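Local coordinates for aspartokinase (PDB 3L76), which probably phosphorylates the beta-carboxyl group of aspartate with ATP, opening the route to lysine and threonine, and binds both of these amino acids at its ACT domains, at residues V297-G309 / I556-I568. Numbering follows the deposited sequence.
Sequences VDIDLIIQSIHDG and INIEMIATSEIKI. With LYS (lysine), chain E; THR (threonine), chain C.
Gln304 and Ile561 pair their backbones in a single antiparallel hydrogen-bonded bridge, N of Gln304 to O of Ile561 and N of Ile561 to O of Gln304, each 2.9 Å. From this bridge the Gln304 side chain, fully extended with CG anti to the backbone N (chi1 -180°), runs along the 556-568 segment into the threonine pocket. Its NE2 reaches two successive carbonyls, Ile558 O and Glu559 O, both at 3.1 Å; each lies close to the amide plane, although NE2 sits above both carbonyl planes. OE1 takes the hydroxyl OG1 of the bound threonine at 2.7 Å; both ends of the amide are used, which probably fixes its rotation. Shortened to an alanine, this position would probably leave the threonine hydroxyl without its OE1 acceptor and both carbonyls without the NE2 donor. CB and CD1 of Ile561 pack beside the same chain, against CB and OE1 of Gln304, while its CG2 meets CG2 of Ile302 at 3.8 Å. Asn557 OD1 and Ile558 O receive the threonine N.

At the other end, the methyl CG2 of Thr563 lies against the backbone of Leu301 and Ile302. The bound lysine lies along 298-300, and its NZ joins the segments by donating to Asp300 O (2.7 Å) and Ser564 O, while its N donates to Asp298 OD1 and Ile299 O. The carboxylates of Asp300 and Glu565 lie side by side, pointing the same way, their planes 26° apart; Lys357 bridges both, Gln270 also bonds Asp300 OD2, and Lys395 pairs with Glu565.

The contact thus joins two ACT domains edge to edge, with effector sites at their interface: strand 311-318 flanks segment 297-309, strand 567-573 flanks strand 560-563, and helix 543-552 packs on Ile302, Ile558 and Ile568.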
ATOM      1  N   VAL A 297     -36.602 -31.392  36.708  1.00 58.38           N
ATOM      2  CA  VAL A 297     -37.258 -30.768  35.560  1.00 35.11           C
ATOM      3  C   VAL A 297     -36.296 -29.821  34.854  1.00 55.42           C
ATOM      4  O   VAL A 297     -35.938 -28.769  35.393  1.00 54.06           O
ATOM      5  CB  VAL A 297     -38.504 -29.966  36.000  1.00 57.14           C
ATOM      6  CG1 VAL A 297     -39.005 -29.053  34.876  1.00 31.69           C
ATOM      7  CG2 VAL A 297     -39.610 -30.897  36.517  1.00 52.66           C
ATOM      8  N   ASP A 298     -35.872 -30.192  33.649  1.00 59.55           N
ATOM      9  CA  ASP A 298     -35.007 -29.313  32.874  1.00 57.07           C
ATOM     10  C   ASP A 298     -35.790 -28.144  32.283  1.00 51.01           C
ATOM     11  O   ASP A 298     -36.913 -28.311  31.794  1.00 36.24           O
ATOM     12  CB  ASP A 298     -34.285 -30.076  31.770  1.00 55.78           C
ATOM     13  CG  ASP A 298     -33.345 -29.194  30.989  1.00 57.54           C
ATOM     14  OD1 ASP A 298     -32.349 -28.716  31.573  1.00 48.43           O
ATOM     15  OD2 ASP A 298     -33.611 -28.969  29.794  1.00 48.67           O
ATOM     16  N   ILE A 299     -35.185 -26.961  32.325  1.00 40.82           N
ATOM     17  CA  ILE A 299     -35.826 -25.752  31.807  1.00 20.78           C
ATOM     18  C   ILE A 299     -35.106 -25.167  30.560  1.00 44.04           C
ATOM     19  O   ILE A 299     -33.884 -25.226  30.445  1.00 35.25           O
ATOM     20  CB  ILE A 299     -35.902 -24.672  32.906  1.00 34.44           C
ATOM     21  CG1 ILE A 299     -36.707 -25.189  34.096  1.00 30.76           C
ATOM     22  CG2 ILE A 299     -36.472 -23.363  32.348  1.00 30.26           C
ATOM     23  CD1 ILE A 299     -37.224 -24.110  34.987  1.00 50.08           C
ATOM     24  N   ASP A 300     -35.881 -24.616  29.632  1.00 26.56           N
ATOM     25  CA  ASP A 300     -35.340 -23.890  28.489  1.00 25.97           C
ATOM     26  C   ASP A 300     -35.328 -22.372  28.703  1.00 38.86           C
ATOM     27  O   ASP A 300     -34.382 -21.843  29.262  1.00 35.76           O
ATOM     28  CB  ASP A 300     -36.131 -24.199  27.219  1.00 27.81           C
ATOM     29  CG  ASP A 300     -35.563 -23.482  26.002  1.00 37.78           C
ATOM     30  OD1 ASP A 300     -34.368 -23.149  26.050  1.00 27.09           O
ATOM     31  OD2 ASP A 300     -36.305 -23.243  25.023  1.00 35.22           O
ATOM     32  N   LEU A 301     -36.370 -21.681  28.237  1.00 20.21           N
ATOM     33  CA  LEU A 301     -36.480 -20.238  28.415  1.00 30.92           C
ATOM     34  C   LEU A 301     -36.747 -19.819  29.868  1.00 42.16           C
ATOM     35  O   LEU A 301     -37.583 -20.396  30.563  1.00 35.98           O
ATOM     36  CB  LEU A 301     -37.580 -19.660  27.514  1.00 26.44           C
ATOM     37  CG  LEU A 301     -37.310 -19.453  26.024  1.00 39.82           C
ATOM     38  CD1 LEU A 301     -38.620 -19.296  25.271  1.00 29.70           C
ATOM     39  CD2 LEU A 301     -36.397 -18.241  25.786  1.00 34.83           C
ATOM     40  N   ILE A 302     -36.022 -18.808  30.322  1.00 49.54           N
ATOM     41  CA  ILE A 302     -36.397 -18.084  31.526  1.00 29.73           C
ATOM     42  C   ILE A 302     -36.457 -16.590  31.198  1.00 45.27           C
ATOM     43  O   ILE A 302     -35.455 -15.975  30.806  1.00 38.52           O
ATOM     44  CB  ILE A 302     -35.441 -18.352  32.707  1.00 28.86           C
ATOM     45  CG1 ILE A 302     -35.318 -19.854  32.959  1.00 21.42           C
ATOM     46  CG2 ILE A 302     -35.923 -17.614  33.978  1.00 24.11           C
ATOM     47  CD1 ILE A 302     -34.413 -20.196  34.118  1.00 24.42           C
ATOM     48  N   ILE A 303     -37.644 -16.017  31.340  1.00 30.96           N
ATOM     49  CA  ILE A 303     -37.860 -14.617  31.007  1.00 35.36           C
ATOM     50  C   ILE A 303     -38.439 -13.829  32.191  1.00 27.56           C
ATOM     51  O   ILE A 303     -39.498 -14.152  32.733  1.00 37.29           O
ATOM     52  CB  ILE A 303     -38.780 -14.483  29.770  1.00 28.47           C
ATOM     53  CG1 ILE A 303     -38.270 -15.370  28.628  1.00 24.02           C
ATOM     54  CG2 ILE A 303     -38.917 -13.021  29.335  1.00 18.34           C
ATOM     55  CD1 ILE A 303     -39.067 -15.239  27.341  1.00 22.78           C
ATOM     56  N   GLN A 304     -37.722 -12.806  32.611  1.00 29.77           N
ATOM     57  CA  GLN A 304     -38.246 -11.898  33.608  1.00 37.35           C
ATOM     58  C   GLN A 304     -37.947 -10.460  33.223  1.00 27.17           C
ATOM     59  O   GLN A 304     -36.798 -10.014  33.286  1.00 41.44           O
ATOM     60  CB  GLN A 304     -37.663 -12.207  34.977  1.00 23.37           C
ATOM     61  CG  GLN A 304     -38.190 -11.281  36.075  1.00 28.08           C
ATOM     62  CD  GLN A 304     -37.482 -11.502  37.391  1.00 44.33           C
ATOM     63  OE1 GLN A 304     -37.503 -12.611  37.964  1.00 25.08           O
ATOM     64  NE2 GLN A 304     -36.833 -10.455  37.879  1.00 34.89           N
ATOM     65  N   SER A 305     -38.987  -9.736  32.824  1.00 32.49           N
ATOM     66  CA  SER A 305     -38.834  -8.341  32.417  1.00 37.44           C
ATOM     67  C   SER A 305     -38.827  -7.423  33.639  1.00 39.99           C
ATOM     68  O   SER A 305     -38.547  -7.862  34.757  1.00 31.23           O
ATOM     69  CB  SER A 305     -39.917  -7.945  31.407  1.00 19.68           C
ATOM     70  OG  SER A 305     -39.799  -6.587  31.006  1.00 44.98           O
ATOM     71  N   ILE A 306     -39.113  -6.148  33.415  1.00 38.31           N
ATOM     72  CA  ILE A 306     -39.057  -5.149  34.473  1.00 40.84           C
ATOM     73  C   ILE A 306     -40.167  -5.333  35.525  1.00 39.77           C
ATOM     74  O   ILE A 306     -41.264  -5.815  35.211  1.00 44.91           O
ATOM     75  CB  ILE A 306     -39.090  -3.721  33.876  1.00 38.44           C
ATOM     76  CG1 ILE A 306     -38.751  -2.694  34.952  1.00 52.05           C
ATOM     77  CG2 ILE A 306     -40.433  -3.422  33.234  1.00 32.93           C
ATOM     78  CD1 ILE A 306     -38.697  -1.295  34.457  1.00 23.33           C
ATOM     79  N   HIS A 307     -39.868  -4.955  36.765  1.00 34.06           N
ATOM     80  CA  HIS A 307     -40.833  -5.051  37.866  1.00 35.57           C
ATOM     81  C   HIS A 307     -42.106  -4.262  37.572  1.00 30.94           C
ATOM     82  O   HIS A 307     -42.114  -3.324  36.771  1.00 32.18           O
ATOM     83  CB  HIS A 307     -40.218  -4.525  39.158  1.00 34.98           C
ATOM     84  CG  HIS A 307     -40.004  -3.046  39.142  1.00 48.74           C
ATOM     85  ND1 HIS A 307     -40.908  -2.159  39.679  1.00 47.44           N
ATOM     86  CD2 HIS A 307     -39.015  -2.298  38.602  1.00 34.24           C
ATOM     87  CE1 HIS A 307     -40.468  -0.926  39.499  1.00 54.32           C
ATOM     88  NE2 HIS A 307     -39.328  -0.983  38.838  1.00 43.94           N
ATOM     89  N   ASP A 308     -43.191  -4.678  38.203  1.00 39.89           N
ATOM     90  CA  ASP A 308     -44.432  -3.936  38.178  1.00 39.92           C
ATOM     91  C   ASP A 308     -44.789  -3.636  39.638  1.00 44.59           C
ATOM     92  O   ASP A 308     -45.152  -4.546  40.391  1.00 31.08           O
ATOM     93  CB  ASP A 308     -45.530  -4.739  37.474  1.00 36.85           C
ATOM     94  CG  ASP A 308     -46.886  -4.035  37.498  1.00 65.53           C
ATOM     95  OD1 ASP A 308     -47.032  -3.005  38.198  1.00 52.29           O
ATOM     96  OD2 ASP A 308     -47.811  -4.515  36.814  1.00 72.42           O
ATOM     97  N   GLY A 309     -44.655  -2.367  40.028  1.00 50.18           N
ATOM     98  CA  GLY A 309     -44.755  -1.968  41.421  1.00 52.63           C
ATOM     99  C   GLY A 309     -43.727  -2.705  42.261  1.00 57.86           C
ATOM    100  O   GLY A 309     -42.549  -2.763  41.905  1.00 42.42           O
ATOM    101  N   ILE A 556     -28.554 -10.283  46.804  1.00 79.27           N
ATOM    102  CA  ILE A 556     -28.529  -9.494  45.582  1.00 63.27           C
ATOM    103  C   ILE A 556     -29.856  -9.678  44.846  1.00 61.39           C
ATOM    104  O   ILE A 556     -30.273 -10.797  44.537  1.00 51.76           O
ATOM    105  CB  ILE A 556     -27.327  -9.899  44.685  1.00 67.33           C
ATOM    106  CG1 ILE A 556     -26.023  -9.406  45.293  1.00 57.98           C
ATOM    107  CG2 ILE A 556     -27.461  -9.339  43.288  1.00 51.80           C
ATOM    108  CD1 ILE A 556     -24.786  -9.898  44.575  1.00 77.48           C
ATOM    109  N   ASN A 557     -30.545  -8.580  44.589  1.00 59.92           N
ATOM    110  CA  ASN A 557     -31.838  -8.683  43.946  1.00 58.76           C
ATOM    111  C   ASN A 557     -31.701  -8.829  42.439  1.00 58.76           C
ATOM    112  O   ASN A 557     -30.865  -8.176  41.814  1.00 44.24           O
ATOM    113  CB  ASN A 557     -32.713  -7.477  44.286  1.00 50.97           C
ATOM    114  CG  ASN A 557     -34.121  -7.617  43.747  1.00 66.03           C
ATOM    115  OD1 ASN A 557     -34.801  -8.611  44.007  1.00 45.49           O
ATOM    116  ND2 ASN A 557     -34.566  -6.622  42.984  1.00 53.25           N
ATOM    117  N   ILE A 558     -32.537  -9.679  41.858  1.00 44.35           N
ATOM    118  CA  ILE A 558     -32.494  -9.900  40.424  1.00 45.78           C
ATOM    119  C   ILE A 558     -33.581  -9.086  39.740  1.00 60.00           C
ATOM    120  O   ILE A 558     -34.770  -9.359  39.912  1.00 67.71           O
ATOM    121  CB  ILE A 558     -32.649 -11.388  40.082  1.00 30.30           C
ATOM    122  CG1 ILE A 558     -31.572 -12.211  40.797  1.00 22.75           C
ATOM    123  CG2 ILE A 558     -32.592 -11.592  38.569  1.00 25.61           C
ATOM    124  CD1 ILE A 558     -31.757 -13.699  40.658  1.00 44.63           C
ATOM    125  N   GLU A 559     -33.172  -8.083  38.969  1.00 56.98           N
ATOM    126  CA  GLU A 559     -34.121  -7.161  38.355  1.00 52.14           C
ATOM    127  C   GLU A 559     -34.751  -7.739  37.093  1.00 52.44           C
ATOM    128  O   GLU A 559     -35.949  -7.610  36.869  1.00 50.82           O
ATOM    129  CB  GLU A 559     -33.450  -5.817  38.043  1.00 33.03           C
ATOM    130  CG  GLU A 559     -32.746  -5.157  39.228  1.00 45.94           C
ATOM    131  CD  GLU A 559     -32.404  -3.695  38.969  1.00 59.34           C
ATOM    132  OE1 GLU A 559     -33.094  -3.060  38.142  1.00 62.09           O
ATOM    133  OE2 GLU A 559     -31.452  -3.174  39.593  1.00 54.95           O
ATOM    134  N   MET A 560     -33.930  -8.360  36.259  1.00 60.25           N
ATOM    135  CA  MET A 560     -34.415  -8.966  35.030  1.00 37.94           C
ATOM    136  C   MET A 560     -33.641 -10.238  34.756  1.00 34.66           C
ATOM    137  O   MET A 560     -32.506 -10.383  35.187  1.00 37.11           O
ATOM    138  CB  MET A 560     -34.282  -7.988  33.858  1.00 31.34           C
ATOM    139  CG  MET A 560     -35.008  -6.664  34.049  1.00 22.22           C
ATOM    140  SD  MET A 560     -35.384  -5.774  32.515  1.00 41.21           S
ATOM    141  CE  MET A 560     -33.739  -5.391  31.928  1.00 30.92           C
ATOM    142  N   ILE A 561     -34.261 -11.172  34.045  1.00 42.72           N
ATOM    143  CA  ILE A 561     -33.584 -12.390  33.614  1.00 24.37           C
ATOM    144  C   ILE A 561     -33.875 -12.612  32.143  1.00 37.62           C
ATOM    145  O   ILE A 561     -34.999 -12.383  31.687  1.00 24.61           O
ATOM    146  CB  ILE A 561     -34.073 -13.629  34.382  1.00 26.08           C
ATOM    147  CG1 ILE A 561     -33.971 -13.422  35.890  1.00 43.59           C
ATOM    148  CG2 ILE A 561     -33.308 -14.863  33.952  1.00 29.02           C
ATOM    149  CD1 ILE A 561     -34.791 -14.418  36.678  1.00 28.57           C
ATOM    150  N   ALA A 562     -32.853 -13.050  31.408  1.00 36.96           N
ATOM    151  CA  ALA A 562     -32.992 -13.401  29.990  1.00 39.15           C
ATOM    152  C   ALA A 562     -32.081 -14.565  29.606  1.00 35.72           C
ATOM    153  O   ALA A 562     -30.996 -14.744  30.150  1.00 30.88           O
ATOM    154  CB  ALA A 562     -32.736 -12.195  29.086  1.00 34.09           C
ATOM    155  N   THR A 563     -32.514 -15.346  28.636  1.00 32.37           N
ATOM    156  CA  THR A 563     -31.901 -16.644  28.453  1.00 31.83           C
ATOM    157  C   THR A 563     -31.687 -17.022  26.975  1.00 37.61           C
ATOM    158  O   THR A 563     -32.343 -16.489  26.080  1.00 30.61           O
ATOM    159  CB  THR A 563     -32.757 -17.688  29.208  1.00 32.21           C
ATOM    160  OG1 THR A 563     -31.965 -18.367  30.187  1.00 45.18           O
ATOM    161  CG2 THR A 563     -33.406 -18.647  28.276  1.00 15.30           C
ATOM    162  N   SER A 564     -30.713 -17.887  26.725  1.00 32.29           N
ATOM    163  CA  SER A 564     -30.722 -18.738  25.531  1.00 34.70           C
ATOM    164  C   SER A 564     -30.477 -20.162  26.022  1.00 35.84           C
ATOM    165  O   SER A 564     -30.442 -20.402  27.224  1.00 36.72           O
ATOM    166  CB  SER A 564     -29.681 -18.301  24.496  1.00 35.47           C
ATOM    167  OG  SER A 564     -28.369 -18.591  24.913  1.00 37.64           O
ATOM    168  N   GLU A 565     -30.317 -21.120  25.126  1.00 32.59           N
ATOM    169  CA  GLU A 565     -30.084 -22.492  25.590  1.00 32.29           C
ATOM    170  C   GLU A 565     -28.807 -22.644  26.422  1.00 32.15           C
ATOM    171  O   GLU A 565     -28.694 -23.573  27.210  1.00 28.57           O
ATOM    172  CB  GLU A 565     -30.052 -23.482  24.422  1.00 40.88           C
ATOM    173  CG  GLU A 565     -31.278 -23.449  23.515  1.00 19.48           C
ATOM    174  CD  GLU A 565     -31.255 -22.283  22.563  1.00 30.77           C
ATOM    175  OE1 GLU A 565     -30.242 -21.553  22.547  1.00 39.62           O
ATOM    176  OE2 GLU A 565     -32.241 -22.113  21.823  1.00 26.04           O
ATOM    177  N   ILE A 566     -27.841 -21.746  26.249  1.00 34.07           N
ATOM    178  CA  ILE A 566     -26.546 -21.911  26.914  1.00 27.00           C
ATOM    179  C   ILE A 566     -26.047 -20.660  27.633  1.00 37.95           C
ATOM    180  O   ILE A 566     -24.942 -20.647  28.170  1.00 50.00           O
ATOM    181  CB  ILE A 566     -25.440 -22.426  25.921  1.00 47.40           C
ATOM    182  CG1 ILE A 566     -24.984 -21.324  24.962  1.00 47.79           C
ATOM    183  CG2 ILE A 566     -25.935 -23.639  25.128  1.00 24.38           C
ATOM    184  CD1 ILE A 566     -23.889 -21.781  24.003  1.00 23.24           C
ATOM    185  N   LYS A 567     -26.861 -19.610  27.638  1.00 34.41           N
ATOM    186  CA  LYS A 567     -26.520 -18.371  28.342  1.00 43.49           C
ATOM    187  C   LYS A 567     -27.664 -17.929  29.235  1.00 37.24           C
ATOM    188  O   LYS A 567     -28.805 -17.861  28.788  1.00 40.61           O
ATOM    189  CB  LYS A 567     -26.202 -17.239  27.363  1.00 27.98           C
ATOM    190  CG  LYS A 567     -25.660 -15.990  28.044  1.00 38.92           C
ATOM    191  CD  LYS A 567     -25.243 -14.902  27.033  1.00 41.09           C
ATOM    192  CE  LYS A 567     -24.219 -13.931  27.643  1.00 26.59           C
ATOM    193  NZ  LYS A 567     -24.144 -12.668  26.874  1.00 51.74           N
ATOM    194  N   ILE A 568     -27.353 -17.653  30.499  1.00 29.30           N
ATOM    195  CA  ILE A 568     -28.282 -16.981  31.405  1.00 38.09           C
ATOM    196  C   ILE A 568     -27.690 -15.633  31.802  1.00 41.80           C
ATOM    197  O   ILE A 568     -26.541 -15.563  32.234  1.00 34.00           O
ATOM    198  CB  ILE A 568     -28.594 -17.799  32.681  1.00 43.07           C
ATOM    199  CG1 ILE A 568     -29.115 -19.193  32.330  1.00 43.97           C
ATOM    200  CG2 ILE A 568     -29.636 -17.080  33.516  1.00 33.02           C
ATOM    201  CD1 ILE A 568     -28.820 -20.233  33.394  1.00 35.88           C
TER
HETATM  202  N   LYS E 603     -31.630 -26.006  31.376  1.00 21.76           N
HETATM  203  CA  LYS E 603     -30.995 -25.362  32.518  1.00 35.84           C
HETATM  204  C   LYS E 603     -31.857 -25.554  33.773  1.00 51.63           C
HETATM  205  O   LYS E 603     -32.960 -26.121  33.712  1.00 31.17           O
HETATM  206  CB  LYS E 603     -30.734 -23.875  32.242  1.00 32.33           C
HETATM  207  CG  LYS E 603     -31.977 -23.055  31.828  1.00 25.28           C
HETATM  208  CD  LYS E 603     -31.610 -21.578  31.575  1.00 39.93           C
HETATM  209  CE  LYS E 603     -30.909 -21.387  30.232  1.00 25.09           C
HETATM  210  NZ  LYS E 603     -31.734 -21.967  29.113  1.00 35.58           N
HETATM  211  OXT LYS E 603     -31.462 -25.171  34.877  1.00 29.33           O
HETATM  212  N   THR C 601     -36.240 -10.139  42.460  1.00 26.39           N
HETATM  213  CA  THR C 601     -36.529 -11.563  42.677  1.00 42.37           C
HETATM  214  C   THR C 601     -35.285 -12.343  43.089  1.00 52.17           C
HETATM  215  O   THR C 601     -34.179 -11.777  43.145  1.00 37.35           O
HETATM  216  CB  THR C 601     -37.181 -12.216  41.443  1.00 42.93           C
HETATM  217  OG1 THR C 601     -36.283 -12.149  40.322  1.00 48.67           O
HETATM  218  CG2 THR C 601     -38.464 -11.477  41.088  1.00 32.62           C
HETATM  219  OXT THR C 601     -35.381 -13.537  43.399  1.00 35.10           O
HETATM  220  O   HOH W   1     -36.702  -5.049  37.773  1.00 53.39           O